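Local coordinates for protein sialyltransferase 0160 (PDB 4R84) that probably transfers sialic acid from a CMP-sialic acid donor to the 6-position of terminal galactose on acceptor glycans, at residues 45-50 / 78-83; 357-362 / 400-405. All blocks are in the same frame, centred on the assembly; numbering follows the deposited sequence.

In the fold
The two contacts lie on opposite sides of the chain's centre, about 58 Å apart between their centres and about 44 Å at their nearest atoms. Interaction 1 comes first along the chain and pairs two antiparallel strands in the N-terminal PKD-like domain. Interaction 2 follows within the sialyltransferase family region, joining parallel strands 358-362 and 401-405 in the C-terminal Rossmann-like part of the GT-B fold. They share no sheet and do not touch. The donor analogue and the calcium ion both belong to interaction 2, so the PKD-like pairing stands well away from the bound nucleotide and can be read as part of a separate module.

Interaction 1 of 2, residues 45-50 / 78-83; sequences TYQLTP and AISFDF
In the PKD-like domain, an immunoglobulin-like beta-sandwich, strands 45-48 and 81-83 form an antiparallel pair in which Tyr46 faces Phe83 and Leu48 faces Phe81, both as hydrogen-bonded pairs, with Gln47 and Asp82 as the non-hydrogen-bonded pair between. Tyr46 and Phe83 exchange two short, nearly straight backbone bonds; the Tyr46 N to Phe83 O link measures 2.8 Å. At the other pair the bond from Leu48 N to Phe81 O is more bent, 133° at the hydrogen, while Phe81 N returns a straighter one to Leu48 O.

The face carrying Tyr46, Leu48, Phe81 and Phe83 turns into the sandwich. Leu48 lies alongside Phe81, pointing the same way: its CB sits over one face of the ring toward the rim, 4.1 Å from the centroid, and its CD1 presses on the ring's far end, 3.4 Å from Phe81 CZ. The Phe81 ring stands there because CG is placed between the backbone N and the carbonyl carbon (chi1 65°). Leu48 then reaches Phe96 and Thr111 of the opposing strands, and Trp62 meets Phe81 edge to face.

The other face is exposed and polar. Gln47, extended beyond CG, and Asp82 do not bond directly; one water accepts from Gln47 NE2 and donates to Asp82 OD1, 2.7 Å away, joining two groups whose planes are 50° apart. Beside them the methyl CG2 of Thr45 rests against the carboxylate, 3.6 Å from Asp82 CG.

Past the end of the strands the chains stay together: Pro50 CD packs on Ile79 CG2 at 3.8 Å, and the hydroxyls Thr49 OG1 and Ser80 OG share a hydrogen bond of 2.7 Å.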
ATOM      1  N   THR A  45      22.642   9.765 -17.601  1.00 24.12           N
ATOM      2  CA  THR A  45      23.331  11.038 -17.780  1.00 28.52           C
ATOM      3  C   THR A  45      22.739  12.131 -16.878  1.00 24.35           C
ATOM      4  O   THR A  45      21.522  12.218 -16.692  1.00 29.64           O
ATOM      5  CB  THR A  45      23.267  11.476 -19.258  1.00 27.64           C
ATOM      6  OG1 THR A  45      23.935  10.503 -20.077  1.00 34.76           O
ATOM      7  CG2 THR A  45      23.926  12.846 -19.466  1.00 33.42           C
ATOM      8  N   TYR A  46      23.619  12.924 -16.281  1.00 23.78           N
ATOM      9  CA  TYR A  46      23.228  14.103 -15.525  1.00 22.81           C
ATOM     10  C   TYR A  46      23.964  15.305 -16.111  1.00 30.76           C
ATOM     11  O   TYR A  46      25.163  15.219 -16.357  1.00 27.62           O
ATOM     12  CB  TYR A  46      23.551  13.924 -14.041  1.00 26.32           C
ATOM     13  CG  TYR A  46      23.064  15.057 -13.165  1.00 24.96           C
ATOM     14  CD1 TYR A  46      23.814  16.228 -13.024  1.00 27.88           C
ATOM     15  CD2 TYR A  46      21.863  14.956 -12.466  1.00 26.63           C
ATOM     16  CE1 TYR A  46      23.365  17.270 -12.220  1.00 35.82           C
ATOM     17  CE2 TYR A  46      21.415  15.988 -11.665  1.00 32.97           C
ATOM     18  CZ  TYR A  46      22.163  17.137 -11.542  1.00 30.04           C
ATOM     19  OH  TYR A  46      21.703  18.157 -10.735  1.00 31.01           O
ATOM     20  N   GLN A  47      23.261  16.404 -16.374  1.00 29.93           N
ATOM     21  CA  GLN A  47      23.931  17.584 -16.935  1.00 31.81           C
ATOM     22  C   GLN A  47      24.446  18.518 -15.848  1.00 25.43           C
ATOM     23  O   GLN A  47      23.659  19.139 -15.135  1.00 28.51           O
ATOM     24  CB  GLN A  47      23.007  18.384 -17.856  1.00 32.40           C
ATOM     25  CG  GLN A  47      23.765  19.512 -18.574  1.00 34.32           C
ATOM     26  CD  GLN A  47      22.864  20.481 -19.320  1.00 42.31           C
ATOM     27  OE1 GLN A  47      21.873  20.971 -18.782  1.00 41.99           O
ATOM     28  NE2 GLN A  47      23.216  20.771 -20.565  1.00 44.41           N
ATOM     29  N   LEU A  48      25.763  18.624 -15.716  1.00 26.92           N
ATOM     30  CA  LEU A  48      26.315  19.611 -14.796  1.00 27.14           C
ATOM     31  C   LEU A  48      26.198  21.009 -15.410  1.00 26.98           C
ATOM     32  O   LEU A  48      26.566  21.236 -16.572  1.00 28.95           O
ATOM     33  CB  LEU A  48      27.763  19.280 -14.438  1.00 31.35           C
ATOM     34  CG  LEU A  48      27.866  18.097 -13.468  1.00 31.41           C
ATOM     35  CD1 LEU A  48      29.241  17.475 -13.512  1.00 36.71           C
ATOM     36  CD2 LEU A  48      27.489  18.475 -12.040  1.00 26.46           C
ATOM     37  N   THR A  49      25.703  21.949 -14.611  1.00 31.29           N
ATOM     38  CA  THR A  49      25.432  23.297 -15.093  1.00 30.46           C
ATOM     39  C   THR A  49      25.417  24.248 -13.898  1.00 27.85           C
ATOM     40  O   THR A  49      25.136  23.829 -12.773  1.00 27.93           O
ATOM     41  CB  THR A  49      24.084  23.358 -15.846  1.00 37.86           C
ATOM     42  OG1 THR A  49      23.946  24.614 -16.518  1.00 48.89           O
ATOM     43  CG2 THR A  49      22.925  23.161 -14.885  1.00 38.14           C
ATOM     44  N   PRO A  50      25.757  25.527 -14.122  1.00 31.84           N
ATOM     45  CA  PRO A  50      25.630  26.458 -12.997  1.00 33.96           C
ATOM     46  C   PRO A  50      24.182  26.618 -12.561  1.00 30.92           C
ATOM     47  O   PRO A  50      23.284  26.589 -13.399  1.00 35.71           O
ATOM     48  CB  PRO A  50      26.180  27.774 -13.566  1.00 34.46           C
ATOM     49  CG  PRO A  50      27.077  27.346 -14.717  1.00 28.05           C
ATOM     50  CD  PRO A  50      26.391  26.149 -15.299  1.00 32.85           C
ATOM     51  N   ALA A  78      33.769  24.299 -20.241  1.00 43.86           N
ATOM     52  CA  ALA A  78      32.382  24.260 -20.685  1.00 39.69           C
ATOM     53  C   ALA A  78      31.505  24.948 -19.650  1.00 38.44           C
ATOM     54  O   ALA A  78      31.871  25.028 -18.478  1.00 34.59           O
ATOM     55  CB  ALA A  78      31.924  22.830 -20.908  1.00 47.39           C
ATOM     56  N   ILE A  79      30.357  25.461 -20.075  1.00 30.28           N
ATOM     57  CA  ILE A  79      29.401  25.986 -19.121  1.00 34.23           C
ATOM     58  C   ILE A  79      28.568  24.830 -18.595  1.00 34.56           C
ATOM     59  O   ILE A  79      28.471  24.622 -17.391  1.00 36.14           O
ATOM     60  CB  ILE A  79      28.475  27.053 -19.732  1.00 40.76           C
ATOM     61  CG1 ILE A  79      29.291  28.242 -20.245  1.00 41.86           C
ATOM     62  CG2 ILE A  79      27.479  27.538 -18.698  1.00 43.60           C
ATOM     63  CD1 ILE A  79      30.205  28.848 -19.200  1.00 38.12           C
ATOM     64  N   SER A  80      27.972  24.082 -19.518  1.00 37.31           N
ATOM     65  CA  SER A  80      27.222  22.882 -19.167  1.00 32.59           C
ATOM     66  C   SER A  80      27.856  21.695 -19.861  1.00 42.15           C
ATOM     67  O   SER A  80      28.309  21.810 -20.998  1.00 35.07           O
ATOM     68  CB  SER A  80      25.756  23.019 -19.577  1.00 33.38           C
ATOM     69  OG  SER A  80      25.135  24.103 -18.909  1.00 45.51           O
ATOM     70  N   PHE A  81      27.885  20.548 -19.192  1.00 33.36           N
ATOM     71  CA  PHE A  81      28.396  19.340 -19.829  1.00 27.43           C
ATOM     72  C   PHE A  81      27.785  18.109 -19.196  1.00 24.53           C
ATOM     73  O   PHE A  81      27.187  18.176 -18.117  1.00 29.99           O
ATOM     74  CB  PHE A  81      29.924  19.251 -19.752  1.00 29.02           C
ATOM     75  CG  PHE A  81      30.459  19.110 -18.362  1.00 32.03           C
ATOM     76  CD1 PHE A  81      30.680  20.229 -17.573  1.00 34.61           C
ATOM     77  CD2 PHE A  81      30.710  17.854 -17.827  1.00 28.64           C
ATOM     78  CE1 PHE A  81      31.161  20.102 -16.285  1.00 32.19           C
ATOM     79  CE2 PHE A  81      31.190  17.717 -16.543  1.00 29.08           C
ATOM     80  CZ  PHE A  81      31.416  18.852 -15.767  1.00 36.34           C
ATOM     81  N   ASP A  82      27.951  16.978 -19.868  1.00 27.86           N
ATOM     82  CA  ASP A  82      27.320  15.748 -19.400  1.00 26.81           C
ATOM     83  C   ASP A  82      28.228  14.896 -18.532  1.00 27.38           C
ATOM     84  O   ASP A  82      29.379  14.627 -18.876  1.00 28.88           O
ATOM     85  CB  ASP A  82      26.846  14.902 -20.583  1.00 31.39           C
ATOM     86  CG  ASP A  82      25.599  15.456 -21.251  1.00 43.54           C
ATOM     87  OD1 ASP A  82      24.974  16.397 -20.711  1.00 42.16           O
ATOM     88  OD2 ASP A  82      25.230  14.924 -22.321  1.00 46.27           O
ATOM     89  N   PHE A  83      27.676  14.480 -17.396  1.00 27.03           N
ATOM     90  CA  PHE A  83      28.250  13.455 -16.544  1.00 31.09           C
ATOM     91  C   PHE A  83      27.523  12.152 -16.870  1.00 28.80           C
ATOM     92  O   PHE A  83      26.302  12.059 -16.691  1.00 26.76           O
ATOM     93  CB  PHE A  83      28.081  13.837 -15.065  1.00 25.62           C
ATOM     94  CG  PHE A  83      28.481  12.764 -14.081  1.00 26.18           C
ATOM     95  CD1 PHE A  83      29.772  12.708 -13.579  1.00 28.60           C
ATOM     96  CD2 PHE A  83      27.544  11.841 -13.610  1.00 22.60           C
ATOM     97  CE1 PHE A  83      30.129  11.736 -12.651  1.00 26.17           C
ATOM     98  CE2 PHE A  83      27.898  10.861 -12.692  1.00 23.36           C
ATOM     99  CZ  PHE A  83      29.187  10.814 -12.205  1.00 30.05           C
TER
HETATM  100  O   HOH W   1      25.262  18.868 -21.802  1.00 53.54           O

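Interaction 2 of 2, residues 357-362 / 400-405; sequences PNFIFT and YDLFFK. With CA (calcium ion), chain F; CSF (cytidine-5'-monophosphate-3-fluoro-N-acetyl-neuraminic acid), chain E.
Lys405 and Ile360 lie side by side on neighbouring parallel strands, 401-405 and 358-362, at the end of the Rossmann-like sheet that meets the nucleotide. Lys405 CB packs on Ile360 CG2 at 3.7 Å. From there CG, anti to the backbone N (chi1 177°), passes N3 of the cytosine at 3.8 Å. The chain bends at chi2 (46°), and after CD it brings CE within 3.8 Å of the base's O2; a second bend, at chi4, sets the ammonium NZ on the same O2, a hydrogen bond of 2.8 Å. NZ also donates to Ala429 O, so the tip is fixed from the protein side as well. The backbone joins in, since Lys405 O accepts from the cytosine N4 at 2.9 Å. One residue thus grips both O2 and N4 of the base, consistent with selection of the cytidine donor.

At the opposite end of the pair Asn358 and Asp401, adjacent across the strands, reach the calcium ion side by side: Asn358 OD1 and Asp401 OD2 bind it at roughly a right angle to each other, the latter at 2.4 Å, with two waters and the carbonyls of Tyr351, Ser354 and Leu356 completing the site. Phe403 comes up beside this amide, its ring plane 85° from it and its CE1 3.4 Å from Asn358 OD1. On the other face of the sheet Phe361 and Phe404 run side by side and meet rim to rim, CD2 of the first 3.8 Å from CD1 of the second.

These are the two central strands of a four-stranded parallel sheet and belong to a beta-alpha-beta unit: Phe361 and Leu402 pack under the connecting helix 373-388, while strand 425-427 flanks strand 401-405 and strand 445-447 flanks strand 358-362.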
ATOM      1  N   PRO A 357     -27.890  14.021   5.744  1.00 28.62           N
ATOM      2  CA  PRO A 357     -26.627  13.295   5.877  1.00 26.43           C
ATOM      3  C   PRO A 357     -26.718  11.970   5.147  1.00 25.76           C
ATOM      4  O   PRO A 357     -27.814  11.477   4.855  1.00 24.43           O
ATOM      5  CB  PRO A 357     -26.479  13.093   7.386  1.00 25.95           C
ATOM      6  CG  PRO A 357     -27.891  13.190   7.922  1.00 27.56           C
ATOM      7  CD  PRO A 357     -28.580  14.186   7.041  1.00 28.35           C
ATOM      8  N   ASN A 358     -25.562  11.393   4.855  1.00 23.84           N
ATOM      9  CA  ASN A 358     -25.482  10.258   3.949  1.00 21.12           C
ATOM     10  C   ASN A 358     -25.143   8.933   4.632  1.00 21.16           C
ATOM     11  O   ASN A 358     -24.247   8.857   5.470  1.00 24.53           O
ATOM     12  CB  ASN A 358     -24.461  10.606   2.856  1.00 19.70           C
ATOM     13  CG  ASN A 358     -24.799  11.933   2.178  1.00 21.33           C
ATOM     14  OD1 ASN A 358     -25.906  12.095   1.667  1.00 23.94           O
ATOM     15  ND2 ASN A 358     -23.880  12.903   2.234  1.00 23.16           N
ATOM     16  N   PHE A 359     -25.897   7.897   4.262  1.00 18.74           N
ATOM     17  CA  PHE A 359     -25.753   6.555   4.810  1.00 20.75           C
ATOM     18  C   PHE A 359     -25.418   5.586   3.710  1.00 21.79           C
ATOM     19  O   PHE A 359     -26.132   5.527   2.718  1.00 20.12           O
ATOM     20  CB  PHE A 359     -27.061   6.135   5.521  1.00 21.01           C
ATOM     21  CG  PHE A 359     -27.274   4.633   5.657  1.00 26.59           C
ATOM     22  CD1 PHE A 359     -26.359   3.821   6.322  1.00 24.85           C
ATOM     23  CD2 PHE A 359     -28.436   4.046   5.163  1.00 29.91           C
ATOM     24  CE1 PHE A 359     -26.585   2.445   6.471  1.00 21.07           C
ATOM     25  CE2 PHE A 359     -28.675   2.666   5.307  1.00 28.22           C
ATOM     26  CZ  PHE A 359     -27.743   1.864   5.956  1.00 24.60           C
ATOM     27  N   ILE A 360     -24.320   4.850   3.868  1.00 17.61           N
ATOM     28  CA  ILE A 360     -24.030   3.753   2.962  1.00 14.57           C
ATOM     29  C   ILE A 360     -24.326   2.420   3.611  1.00 17.64           C
ATOM     30  O   ILE A 360     -23.771   2.095   4.665  1.00 19.57           O
ATOM     31  CB  ILE A 360     -22.555   3.737   2.515  1.00 16.11           C
ATOM     32  CG1 ILE A 360     -22.232   4.967   1.688  1.00 17.41           C
ATOM     33  CG2 ILE A 360     -22.285   2.473   1.713  1.00 22.11           C
ATOM     34  CD1 ILE A 360     -20.751   5.025   1.284  1.00 19.86           C
ATOM     35  N   PHE A 361     -25.180   1.636   2.963  1.00 17.59           N
ATOM     36  CA  PHE A 361     -25.375   0.249   3.347  1.00 19.30           C
ATOM     37  C   PHE A 361     -24.378  -0.628   2.596  1.00 18.22           C
ATOM     38  O   PHE A 361     -24.318  -0.580   1.367  1.00 19.34           O
ATOM     39  CB  PHE A 361     -26.805  -0.217   3.045  1.00 24.46           C
ATOM     40  CG  PHE A 361     -27.026  -1.685   3.298  1.00 20.31           C
ATOM     41  CD1 PHE A 361     -27.285  -2.141   4.574  1.00 21.54           C
ATOM     42  CD2 PHE A 361     -26.973  -2.608   2.260  1.00 21.81           C
ATOM     43  CE1 PHE A 361     -27.490  -3.495   4.818  1.00 22.46           C
ATOM     44  CE2 PHE A 361     -27.171  -3.967   2.502  1.00 23.76           C
ATOM     45  CZ  PHE A 361     -27.428  -4.402   3.784  1.00 26.74           C
ATOM     46  N   THR A 362     -23.640  -1.457   3.330  1.00 17.19           N
ATOM     47  CA  THR A 362     -22.688  -2.354   2.678  1.00 23.84           C
ATOM     48  C   THR A 362     -23.301  -3.738   2.483  1.00 20.03           C
ATOM     49  O   THR A 362     -23.578  -4.455   3.453  1.00 19.80           O
ATOM     50  CB  THR A 362     -21.392  -2.484   3.491  1.00 17.96           C
ATOM     51  OG1 THR A 362     -21.690  -3.003   4.784  1.00 23.56           O
ATOM     52  CG2 THR A 362     -20.724  -1.121   3.663  1.00 21.43           C
ATOM     53  N   TYR A 400     -31.484   9.712   6.962  1.00 26.19           N
ATOM     54  CA  TYR A 400     -30.344   9.786   6.046  1.00 25.17           C
ATOM     55  C   TYR A 400     -30.779   9.604   4.594  1.00 27.41           C
ATOM     56  O   TYR A 400     -31.772   8.926   4.310  1.00 28.28           O
ATOM     57  CB  TYR A 400     -29.327   8.692   6.365  1.00 23.15           C
ATOM     58  CG  TYR A 400     -28.574   8.826   7.663  1.00 21.57           C
ATOM     59  CD1 TYR A 400     -29.111   8.315   8.843  1.00 21.68           C
ATOM     60  CD2 TYR A 400     -27.306   9.397   7.708  1.00 24.81           C
ATOM     61  CE1 TYR A 400     -28.421   8.397  10.042  1.00 22.19           C
ATOM     62  CE2 TYR A 400     -26.609   9.498   8.908  1.00 24.64           C
ATOM     63  CZ  TYR A 400     -27.169   8.987  10.066  1.00 27.43           C
ATOM     64  OH  TYR A 400     -26.483   9.070  11.259  1.00 26.67           O
ATOM     65  N   ASP A 401     -30.016  10.178   3.673  1.00 24.16           N
ATOM     66  CA  ASP A 401     -30.086   9.767   2.278  1.00 24.08           C
ATOM     67  C   ASP A 401     -29.438   8.395   2.120  1.00 24.70           C
ATOM     68  O   ASP A 401     -28.352   8.152   2.666  1.00 22.94           O
ATOM     69  CB  ASP A 401     -29.386  10.776   1.369  1.00 26.34           C
ATOM     70  CG  ASP A 401     -30.057  12.123   1.370  1.00 32.28           C
ATOM     71  OD1 ASP A 401     -31.312  12.166   1.433  1.00 27.72           O
ATOM     72  OD2 ASP A 401     -29.332  13.136   1.277  1.00 24.42           O
ATOM     73  N   LEU A 402     -30.092   7.507   1.374  1.00 22.76           N
ATOM     74  CA  LEU A 402     -29.623   6.130   1.215  1.00 26.77           C
ATOM     75  C   LEU A 402     -28.712   5.945   0.009  1.00 23.01           C
ATOM     76  O   LEU A 402     -29.006   6.394  -1.102  1.00 24.16           O
ATOM     77  CB  LEU A 402     -30.785   5.129   1.124  1.00 31.11           C
ATOM     78  CG  LEU A 402     -31.621   4.769   2.368  1.00 35.94           C
ATOM     79  CD1 LEU A 402     -32.031   5.951   3.225  1.00 48.07           C
ATOM     80  CD2 LEU A 402     -32.835   3.956   1.940  1.00 45.31           C
ATOM     81  N   PHE A 403     -27.592   5.292   0.280  1.00 19.49           N
ATOM     82  CA  PHE A 403     -26.611   4.887  -0.717  1.00 18.76           C
ATOM     83  C   PHE A 403     -26.337   3.401  -0.530  1.00 23.08           C
ATOM     84  O   PHE A 403     -26.376   2.887   0.594  1.00 23.44           O
ATOM     85  CB  PHE A 403     -25.314   5.680  -0.572  1.00 21.09           C
ATOM     86  CG  PHE A 403     -25.441   7.129  -0.944  1.00 22.45           C
ATOM     87  CD1 PHE A 403     -26.022   8.047  -0.072  1.00 25.96           C
ATOM     88  CD2 PHE A 403     -24.956   7.581  -2.161  1.00 18.95           C
ATOM     89  CE1 PHE A 403     -26.133   9.386  -0.423  1.00 24.54           C
ATOM     90  CE2 PHE A 403     -25.067   8.916  -2.515  1.00 24.29           C
ATOM     91  CZ  PHE A 403     -25.658   9.816  -1.651  1.00 25.31           C
ATOM     92  N   PHE A 404     -26.054   2.715  -1.627  1.00 18.45           N
ATOM     93  CA  PHE A 404     -25.812   1.285  -1.590  1.00 19.81           C
ATOM     94  C   PHE A 404     -24.436   0.968  -2.120  1.00 20.33           C
ATOM     95  O   PHE A 404     -24.100   1.347  -3.241  1.00 26.03           O
ATOM     96  CB  PHE A 404     -26.874   0.548  -2.423  1.00 20.63           C
ATOM     97  CG  PHE A 404     -26.666  -0.942  -2.510  1.00 20.18           C
ATOM     98  CD1 PHE A 404     -26.572  -1.710  -1.361  1.00 23.32           C
ATOM     99  CD2 PHE A 404     -26.646  -1.587  -3.744  1.00 21.22           C
ATOM    100  CE1 PHE A 404     -26.406  -3.087  -1.432  1.00 23.78           C
ATOM    101  CE2 PHE A 404     -26.487  -2.966  -3.829  1.00 20.06           C
ATOM    102  CZ  PHE A 404     -26.364  -3.728  -2.672  1.00 18.73           C
ATOM    103  N   LYS A 405     -23.620   0.282  -1.321  1.00 18.29           N
ATOM    104  CA  LYS A 405     -22.362  -0.251  -1.857  1.00 20.41           C
ATOM    105  C   LYS A 405     -22.463  -1.764  -1.845  1.00 19.78           C
ATOM    106  O   LYS A 405     -22.278  -2.414  -0.805  1.00 20.09           O
ATOM    107  CB  LYS A 405     -21.145   0.236  -1.060  1.00 18.85           C
ATOM    108  CG  LYS A 405     -19.808  -0.364  -1.554  1.00 22.03           C
ATOM    109  CD  LYS A 405     -19.746  -0.287  -3.062  1.00 23.08           C
ATOM    110  CE  LYS A 405     -18.431  -0.811  -3.611  1.00 18.66           C
ATOM    111  NZ  LYS A 405     -18.173  -2.281  -3.511  1.00 18.76           N
TER
HETATM  112 CA    CA F 502     -27.158  14.149   1.229  1.00 27.79          CA
HETATM  113  C5A CSF E 501     -14.840 -13.894   4.185  1.00 21.67           C
HETATM  114  C4A CSF E 501     -13.679 -13.522   3.272  1.00 21.01           C
HETATM  115  C2A CSF E 501     -15.292 -12.155   1.880  1.00 29.35           C
HETATM  116  O6A CSF E 501     -16.302 -12.532   2.835  1.00 24.59           O
HETATM  117  C6A CSF E 501     -15.844 -12.747   4.165  1.00 23.62           C
HETATM  118  C3A CSF E 501     -14.174 -13.213   1.855  1.00 21.51           C
HETATM  119  O4A CSF E 501     -12.745 -14.609   3.249  1.00 22.96           O
HETATM  120  N5A CSF E 501     -14.354 -14.091   5.532  1.00 26.00           N
HETATM  121  C7A CSF E 501     -17.052 -13.110   5.005  1.00 21.89           C
HETATM  122  C8A CSF E 501     -18.053 -11.968   5.004  1.00 20.14           C
HETATM  123  C9A CSF E 501     -19.166 -12.239   6.009  1.00 28.04           C
HETATM  124  O9A CSF E 501     -20.047 -11.116   5.988  1.00 25.94           O
HETATM  125  O8A CSF E 501     -17.367 -10.780   5.398  1.00 22.20           O
HETATM  126  O7A CSF E 501     -17.684 -14.265   4.452  1.00 25.67           O
HETATM  127  C1A CSF E 501     -15.932 -12.060   0.510  1.00 34.20           C
HETATM  128  OBA CSF E 501     -15.245 -11.640  -0.442  1.00 31.59           O
HETATM  129  OAA CSF E 501     -17.124 -12.416   0.356  1.00 34.23           O
HETATM  130  O1A CSF E 501     -14.675 -10.900   2.173  1.00 26.49           O
HETATM  131  O2A CSF E 501     -14.488  -8.923   3.676  1.00 39.04           O
HETATM  132  N1  CSF E 501     -16.436  -5.257  -0.562  1.00 17.93           N
HETATM  133  C2  CSF E 501     -16.966  -4.041  -1.020  1.00 18.30           C
HETATM  134  N3  CSF E 501     -18.250  -3.721  -0.744  1.00 15.51           N
HETATM  135  C4  CSF E 501     -19.006  -4.574  -0.020  1.00 17.36           C
HETATM  136  C5  CSF E 501     -18.493  -5.791   0.429  1.00 18.02           C
HETATM  137  C6  CSF E 501     -17.176  -6.125   0.133  1.00 17.39           C
HETATM  138  C3' CSF E 501     -13.667  -6.006   0.916  1.00 22.91           C
HETATM  139  C2' CSF E 501     -14.040  -4.898  -0.034  1.00 19.56           C
HETATM  140  C1' CSF E 501     -15.048  -5.579  -0.932  1.00 18.78           C
HETATM  141  O4' CSF E 501     -14.825  -6.988  -0.832  1.00 21.63           O
HETATM  142  C4' CSF E 501     -13.691  -7.212   0.005  1.00 21.22           C
HETATM  143  PA  CSF E 501     -15.372  -9.502   2.599  1.00 33.87           P
HETATM  144  O5' CSF E 501     -15.136  -8.522   1.373  1.00 26.72           O
HETATM  145  C5' CSF E 501     -13.862  -8.520   0.745  1.00 18.62           C
HETATM  146  O3' CSF E 501     -12.408  -5.766   1.531  1.00 27.10           O
HETATM  147  O2' CSF E 501     -12.920  -4.550  -0.858  1.00 22.92           O
HETATM  148  N4  CSF E 501     -20.294  -4.255   0.258  1.00 18.22           N
HETATM  149  O2  CSF E 501     -16.233  -3.264  -1.687  1.00 19.70           O
HETATM  150  O3A CSF E 501     -16.859  -9.622   2.799  1.00 46.51           O
HETATM  151  C10 CSF E 501     -14.614 -15.188   6.250  1.00 32.01           C
HETATM  152  O10 CSF E 501     -15.208 -16.152   5.789  1.00 35.79           O
HETATM  153  C11 CSF E 501     -14.143 -15.150   7.677  1.00 35.62           C
HETATM  154  F3A CSF E 501     -14.671 -14.352   1.265  1.00 29.05           F
HETATM  155  O   HOH W   2     -25.618  15.531   2.299  1.00 28.09           O
HETATM  156  O   HOH W   3     -27.719  13.169  -1.116  1.00 23.19           O